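PDB 3BLX: isocitrate dehydrogenase [NAD] subunit 1 from Saccharomyces cerevisiae, which catalyses, as part of an octamer with subunit 2, the NAD-dependent oxidative decarboxylation of isocitrate to 2-oxoglutarate in the citric acid cycle, and also binds RNA. Local coordinates for residues Thr19-Pro24 with Lys71-Gly76; Glu50-Lys55 with Tyr64-Ser69. All blocks are in the same frame, centred on the assembly; numbering follows the deposited sequence.

Interaction 1. Residues Thr19-Pro24 with Lys71-Gly76; sequences TVTLIP and KRNKIG
Thr21 and Gly76 pair as neighbours on parallel strands, where a beta-alpha-beta crossover returns to the sheet. The crossover leads from strand 47-51 through helix 60-73 to strand 75-80. Strand 17-25 lies between the two strands that it joins. Thr21 N donates to Ile75 O at 3.1 Å, and the backbone of Thr21 also bonds to Leu77, so Thr21 is gripped on both sides of Gly76. Between helix and strand the chain turns at Lys74, which has positive phi.

The last helical residue, Asn73, adds a side-chain link. Its ND2 donates to Thr21 OG1 at 3.0 Å. The bond is bent, 139° at the hydrogen, and the hydroxyl sits 27° out of the amide plane. The two side chains meet at about a right angle. Thr21 OG1 lies beside its own backbone N (chi1 -60°), which turns it to the helix side of the strand, where it also meets Ser69 OG. Asn73 CB rests on the carbonyl oxygen of Thr19, and its OD1 lies 3.7 Å from Thr19 CG2.

The contact is mostly buried. Met298 of helix 289-302 covers Val20 and Ile75. Within the bridge pair, Gly76 CA makes a CH...O contact of 3.3 Å with Thr21 O.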
loop_
_atom_site.group_PDB
_atom_site.type_symbol
_atom_site.label_atom_id
_atom_site.label_comp_id
_atom_site.label_asym_id
_atom_site.label_seq_id
_atom_site.Cartn_x
_atom_site.Cartn_y
_atom_site.Cartn_z
ATOM N N THR E 19 7.423 10.508 -25.451
ATOM C CA THR E 19 6.172 9.993 -25.990
ATOM C C THR E 19 5.027 10.694 -25.273
ATOM O O THR E 19 4.869 10.517 -24.083
ATOM C CB THR E 19 6.026 8.492 -25.760
ATOM O OG1 THR E 19 7.121 7.824 -26.377
ATOM C CG2 THR E 19 4.731 7.991 -26.370
ATOM N N VAL E 20 4.251 11.514 -25.973
ATOM C CA VAL E 20 3.075 12.096 -25.336
ATOM C C VAL E 20 1.739 11.658 -25.945
ATOM O O VAL E 20 1.595 11.491 -27.143
ATOM C CB VAL E 20 3.163 13.631 -25.178
ATOM C CG1 VAL E 20 4.575 14.113 -25.496
ATOM C CG2 VAL E 20 2.108 14.313 -25.998
ATOM N N THR E 21 0.770 11.431 -25.074
ATOM C CA THR E 21 -0.576 11.076 -25.495
ATOM C C THR E 21 -1.228 12.225 -26.266
ATOM O O THR E 21 -1.153 13.405 -25.855
ATOM C CB THR E 21 -1.437 10.665 -24.285
ATOM O OG1 THR E 21 -0.839 9.539 -23.656
ATOM C CG2 THR E 21 -2.855 10.263 -24.696
ATOM N N LEU E 22 -1.837 11.888 -27.399
ATOM C CA LEU E 22 -2.561 12.874 -28.187
ATOM C C LEU E 22 -3.987 12.388 -28.358
ATOM O O LEU E 22 -4.225 11.306 -28.900
ATOM C CB LEU E 22 -1.911 13.069 -29.558
ATOM C CG LEU E 22 -2.520 14.209 -30.364
ATOM C CD1 LEU E 22 -2.499 15.456 -29.555
ATOM C CD2 LEU E 22 -1.724 14.411 -31.579
ATOM N N ILE E 23 -4.938 13.173 -27.871
ATOM C CA ILE E 23 -6.350 12.826 -27.990
ATOM C C ILE E 23 -7.015 13.954 -28.751
ATOM O O ILE E 23 -7.346 14.987 -28.160
ATOM C CB ILE E 23 -7.008 12.727 -26.606
ATOM C CG1 ILE E 23 -6.349 11.653 -25.752
ATOM C CG2 ILE E 23 -8.476 12.430 -26.724
ATOM C CD1 ILE E 23 -6.632 11.791 -24.261
ATOM N N PRO E 24 -7.215 13.777 -30.069
ATOM C CA PRO E 24 -7.578 14.901 -30.940
ATOM C C PRO E 24 -9.019 15.363 -30.741
ATOM O O PRO E 24 -9.293 16.545 -30.786
ATOM C CB PRO E 24 -7.375 14.332 -32.345
ATOM C CG PRO E 24 -6.606 13.057 -32.150
ATOM C CD PRO E 24 -7.068 12.539 -30.845
ATOM N N LYS E 71 -1.448 6.810 -18.291
ATOM C CA LYS E 71 -0.753 6.151 -17.214
ATOM C C LYS E 71 0.689 5.818 -17.593
ATOM O O LYS E 71 1.594 5.906 -16.750
ATOM C CB LYS E 71 -1.516 4.912 -16.778
ATOM C CG LYS E 71 -2.598 5.244 -15.764
ATOM C CD LYS E 71 -3.758 4.252 -15.769
ATOM C CE LYS E 71 -3.649 3.210 -14.678
ATOM N NZ LYS E 71 -4.952 2.521 -14.573
ATOM N N ARG E 72 0.887 5.470 -18.864
ATOM C CA ARG E 72 2.203 5.158 -19.382
ATOM C C ARG E 72 3.022 6.407 -19.651
ATOM O O ARG E 72 4.179 6.472 -19.298
ATOM C CB ARG E 72 2.088 4.361 -20.665
ATOM C CG ARG E 72 1.480 2.997 -20.517
ATOM C CD ARG E 72 1.766 2.148 -21.738
ATOM N NE ARG E 72 1.063 2.649 -22.912
ATOM C CZ ARG E 72 -0.211 2.378 -23.172
ATOM N NH1 ARG E 72 -0.898 1.614 -22.334
ATOM N NH2 ARG E 72 -0.799 2.861 -24.260
ATOM N N ASN E 73 2.417 7.404 -20.275
ATOM C CA ASN E 73 3.201 8.541 -20.743
ATOM C C ASN E 73 3.263 9.696 -19.749
ATOM O O ASN E 73 4.226 10.441 -19.739
ATOM C CB ASN E 73 2.695 9.026 -22.104
ATOM C CG ASN E 73 2.625 7.928 -23.128
ATOM O OD1 ASN E 73 3.352 6.933 -23.067
ATOM N ND2 ASN E 73 1.755 8.113 -24.099
ATOM N N LYS E 74 2.218 9.844 -18.934
ATOM C CA LYS E 74 2.119 10.903 -17.911
ATOM C C LYS E 74 1.754 12.293 -18.421
ATOM O O LYS E 74 1.318 13.125 -17.654
ATOM C CB LYS E 74 3.403 11.008 -17.060
ATOM C CG LYS E 74 3.974 9.682 -16.565
ATOM C CD LYS E 74 2.985 8.929 -15.748
ATOM C CE LYS E 74 3.658 7.867 -14.907
ATOM N NZ LYS E 74 4.324 6.860 -15.779
ATOM N N ILE E 75 1.976 12.553 -19.699
ATOM C CA ILE E 75 1.711 13.853 -20.302
ATOM C C ILE E 75 0.782 13.696 -21.499
ATOM O O ILE E 75 0.923 12.771 -22.307
ATOM C CB ILE E 75 3.024 14.526 -20.758
ATOM C CG1 ILE E 75 3.953 14.647 -19.572
ATOM C CG2 ILE E 75 2.752 15.933 -21.223
ATOM C CD1 ILE E 75 3.355 15.486 -18.430
ATOM N N GLY E 76 -0.163 14.610 -21.637
ATOM C CA GLY E 76 -1.100 14.520 -22.745
ATOM C C GLY E 76 -1.514 15.841 -23.353
ATOM O O GLY E 76 -1.504 16.878 -22.699
#

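Interaction 2. Residues Glu50-Lys55 with Tyr64-Ser69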
loop_
_atom_site.group_PDB
_atom_site.type_symbol
_atom_site.label_atom_id
_atom_site.label_comp_id
_atom_site.label_asym_id
_atom_site.label_seq_id
_atom_site.Cartn_x
_atom_site.Cartn_y
_atom_site.Cartn_z
ATOM N N GLU E 50 1.493 9.511 -29.327
ATOM C CA GLU E 50 0.814 8.231 -29.234
ATOM C C GLU E 50 -0.639 8.605 -29.329
ATOM O O GLU E 50 -1.287 8.903 -28.335
ATOM C CB GLU E 50 1.097 7.555 -27.916
ATOM C CG GLU E 50 0.395 6.196 -27.729
ATOM C CD GLU E 50 0.817 5.433 -26.439
ATOM O OE1 GLU E 50 0.015 4.627 -25.929
ATOM O OE2 GLU E 50 1.944 5.627 -25.926
ATOM N N THR E 51 -1.137 8.633 -30.549
ATOM C CA THR E 51 -2.433 9.210 -30.804
ATOM C C THR E 51 -3.580 8.228 -30.511
ATOM O O THR E 51 -3.527 7.069 -30.869
ATOM C CB THR E 51 -2.486 9.894 -32.206
ATOM O OG1 THR E 51 -3.796 9.780 -32.746
ATOM C CG2 THR E 51 -1.501 9.273 -33.159
ATOM N N ILE E 52 -4.590 8.702 -29.791
ATOM C CA ILE E 52 -5.681 7.841 -29.355
ATOM C C ILE E 52 -6.979 8.237 -30.041
ATOM O O ILE E 52 -7.445 9.378 -29.914
ATOM C CB ILE E 52 -5.929 7.906 -27.813
ATOM C CG1 ILE E 52 -4.652 7.653 -27.019
ATOM C CG2 ILE E 52 -6.992 6.890 -27.420
ATOM C CD1 ILE E 52 -4.090 6.241 -27.217
ATOM N N ASN E 53 -7.561 7.276 -30.752
ATOM C CA ASN E 53 -8.783 7.482 -31.525
ATOM C C ASN E 53 -10.030 7.091 -30.753
ATOM O O ASN E 53 -10.403 5.929 -30.689
ATOM C CB ASN E 53 -8.716 6.673 -32.823
ATOM C CG ASN E 53 -7.431 6.925 -33.605
ATOM O OD1 ASN E 53 -7.271 7.992 -34.219
ATOM N ND2 ASN E 53 -6.508 5.941 -33.594
ATOM N N ILE E 54 -10.683 8.076 -30.179
ATOM C CA ILE E 54 -11.878 7.847 -29.405
ATOM C C ILE E 54 -13.095 7.974 -30.331
ATOM O O ILE E 54 -13.671 9.058 -30.491
ATOM C CB ILE E 54 -11.940 8.853 -28.253
ATOM C CG1 ILE E 54 -10.649 9.702 -28.227
ATOM C CG2 ILE E 54 -12.118 8.121 -26.933
ATOM C CD1 ILE E 54 -10.399 10.630 -29.484
ATOM N N LYS E 55 -13.464 6.836 -30.941
ATOM C CA LYS E 55 -14.482 6.752 -32.011
ATOM C C LYS E 55 -15.916 6.800 -31.505
ATOM O O LYS E 55 -16.139 6.723 -30.301
ATOM C CB LYS E 55 -14.251 5.508 -32.879
ATOM C CG LYS E 55 -13.145 5.745 -33.882
ATOM C CD LYS E 55 -12.551 4.480 -34.445
ATOM C CE LYS E 55 -11.275 4.830 -35.199
ATOM N NZ LYS E 55 -10.835 3.726 -36.081
ATOM N N TYR E 64 -10.926 4.097 -22.076
ATOM C CA TYR E 64 -10.006 3.187 -21.419
ATOM C C TYR E 64 -8.597 3.289 -22.040
ATOM O O TYR E 64 -7.603 3.335 -21.323
ATOM C CB TYR E 64 -10.553 1.759 -21.429
ATOM C CG TYR E 64 -9.552 0.694 -21.038
ATOM C CD1 TYR E 64 -8.790 0.044 -22.010
ATOM C CD2 TYR E 64 -9.359 0.339 -19.700
ATOM C CE1 TYR E 64 -7.852 -0.923 -21.674
ATOM C CE2 TYR E 64 -8.427 -0.642 -19.347
ATOM C CZ TYR E 64 -7.664 -1.276 -20.347
ATOM O OH TYR E 64 -6.710 -2.260 -20.053
ATOM N N GLU E 65 -8.524 3.383 -23.361
ATOM C CA GLU E 65 -7.249 3.483 -24.052
ATOM C C GLU E 65 -6.508 4.797 -23.807
ATOM O O GLU E 65 -5.274 4.849 -23.821
ATOM C CB GLU E 65 -7.427 3.248 -25.554
ATOM C CG GLU E 65 -7.599 1.787 -25.934
ATOM C CD GLU E 65 -6.485 0.871 -25.402
ATOM O OE1 GLU E 65 -5.412 1.390 -25.004
ATOM O OE2 GLU E 65 -6.681 -0.373 -25.388
ATOM N N ALA E 66 -7.254 5.864 -23.582
ATOM C CA ALA E 66 -6.648 7.147 -23.296
ATOM C C ALA E 66 -6.094 7.196 -21.874
ATOM O O ALA E 66 -5.005 7.696 -21.635
ATOM C CB ALA E 66 -7.660 8.252 -23.517
ATOM N N VAL E 67 -6.862 6.669 -20.934
ATOM C CA VAL E 67 -6.434 6.606 -19.555
ATOM C C VAL E 67 -5.174 5.762 -19.487
ATOM O O VAL E 67 -4.181 6.166 -18.894
ATOM C CB VAL E 67 -7.563 6.052 -18.617
ATOM C CG1 VAL E 67 -7.046 5.755 -17.217
ATOM C CG2 VAL E 67 -8.691 7.040 -18.534
ATOM N N GLU E 68 -5.205 4.609 -20.134
ATOM C CA GLU E 68 -4.080 3.684 -20.132
ATOM C C GLU E 68 -2.826 4.310 -20.770
ATOM O O GLU E 68 -1.705 4.144 -20.268
ATOM C CB GLU E 68 -4.480 2.369 -20.811
ATOM C CG GLU E 68 -3.997 1.103 -20.057
ATOM C CD GLU E 68 -4.328 1.116 -18.545
ATOM O OE1 GLU E 68 -3.441 0.756 -17.741
ATOM O OE2 GLU E 68 -5.464 1.477 -18.147
ATOM N N SER E 69 -3.029 5.058 -21.848
ATOM C CA SER E 69 -1.947 5.783 -22.475
ATOM C C SER E 69 -1.370 6.861 -21.563
ATOM O O SER E 69 -0.153 7.004 -21.485
ATOM C CB SER E 69 -2.414 6.373 -23.800
ATOM O OG SER E 69 -1.389 7.120 -24.418
#
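The carboxylate of Glu50 presents one of its faces to Ser69. The serine hydroxyl stands over that face, with OG 3.4 Å from Glu50 CD. It is 3.2 Å from OE1, a weak hydrogen bond at most, and its stronger partner is Thr21 OG1. Asn73 ND2 approaches OE2 from above the same face. At the edge, Arg72 forms a salt bridge with OE1, and the methyl of Thr19 borders OE2. The extended Glu50 side chain, with CG anti to the backbone N (chi1 179°), carries the carboxylate out to the helix.

The Arg72 charge probably favours the ionised form of Glu50. Glu65 OE1 lies 6.4 Å from Glu50 OE1, so the two acids are near but do not touch. With an alanine in place of Glu50, Arg72 would probably lose its charge mate here and Asn73 ND2 one of its two acceptors.

Ile52 supplies the apolar half. Its two ends reach different parts of one helix face. CG2 meets the turn of Glu65 and Ala66, 4.1 Å from Glu65 CB and 4.2 Å from Ala66 CB. CD1 lies 3.8 Å from Ser69 CB, one turn on, and 3.9 Å from Glu65 O. That oxygen accepts the helix bond from Ser69 N. The Ile52 and Glu65 side chains cross at about a right angle.

Helix 60-73 thus covers the end of strand 47-51 and the loop after it. Strand 17-25 is the next strand in the sheet: it bonds to the Glu50 and Ile52 backbones, and its Ile23 touches Ala66. Beyond Glu65, the helix packs against Asp208 of a second copy of this subunit.

Both contacts use helix 60-73 and the same sheet. Interaction 1 is the more buried. It holds the C-terminal end of the helix and the following strand against strand 17-25, mainly by backbone pairing and an amide. Interaction 2 lies one to two helix turns earlier, at the partly exposed end of strand 47-51. It relies on a carboxylate and an isoleucine. Both contacts border a second copy of the subunit, interaction 2 through more of its residues. The centres of interaction 1 and interaction 2 lie about 8 Å apart. A salt bridge and a probable hydroxyl-hydroxyl hydrogen bond join them. Pro24 CD also packs on Ile52 O.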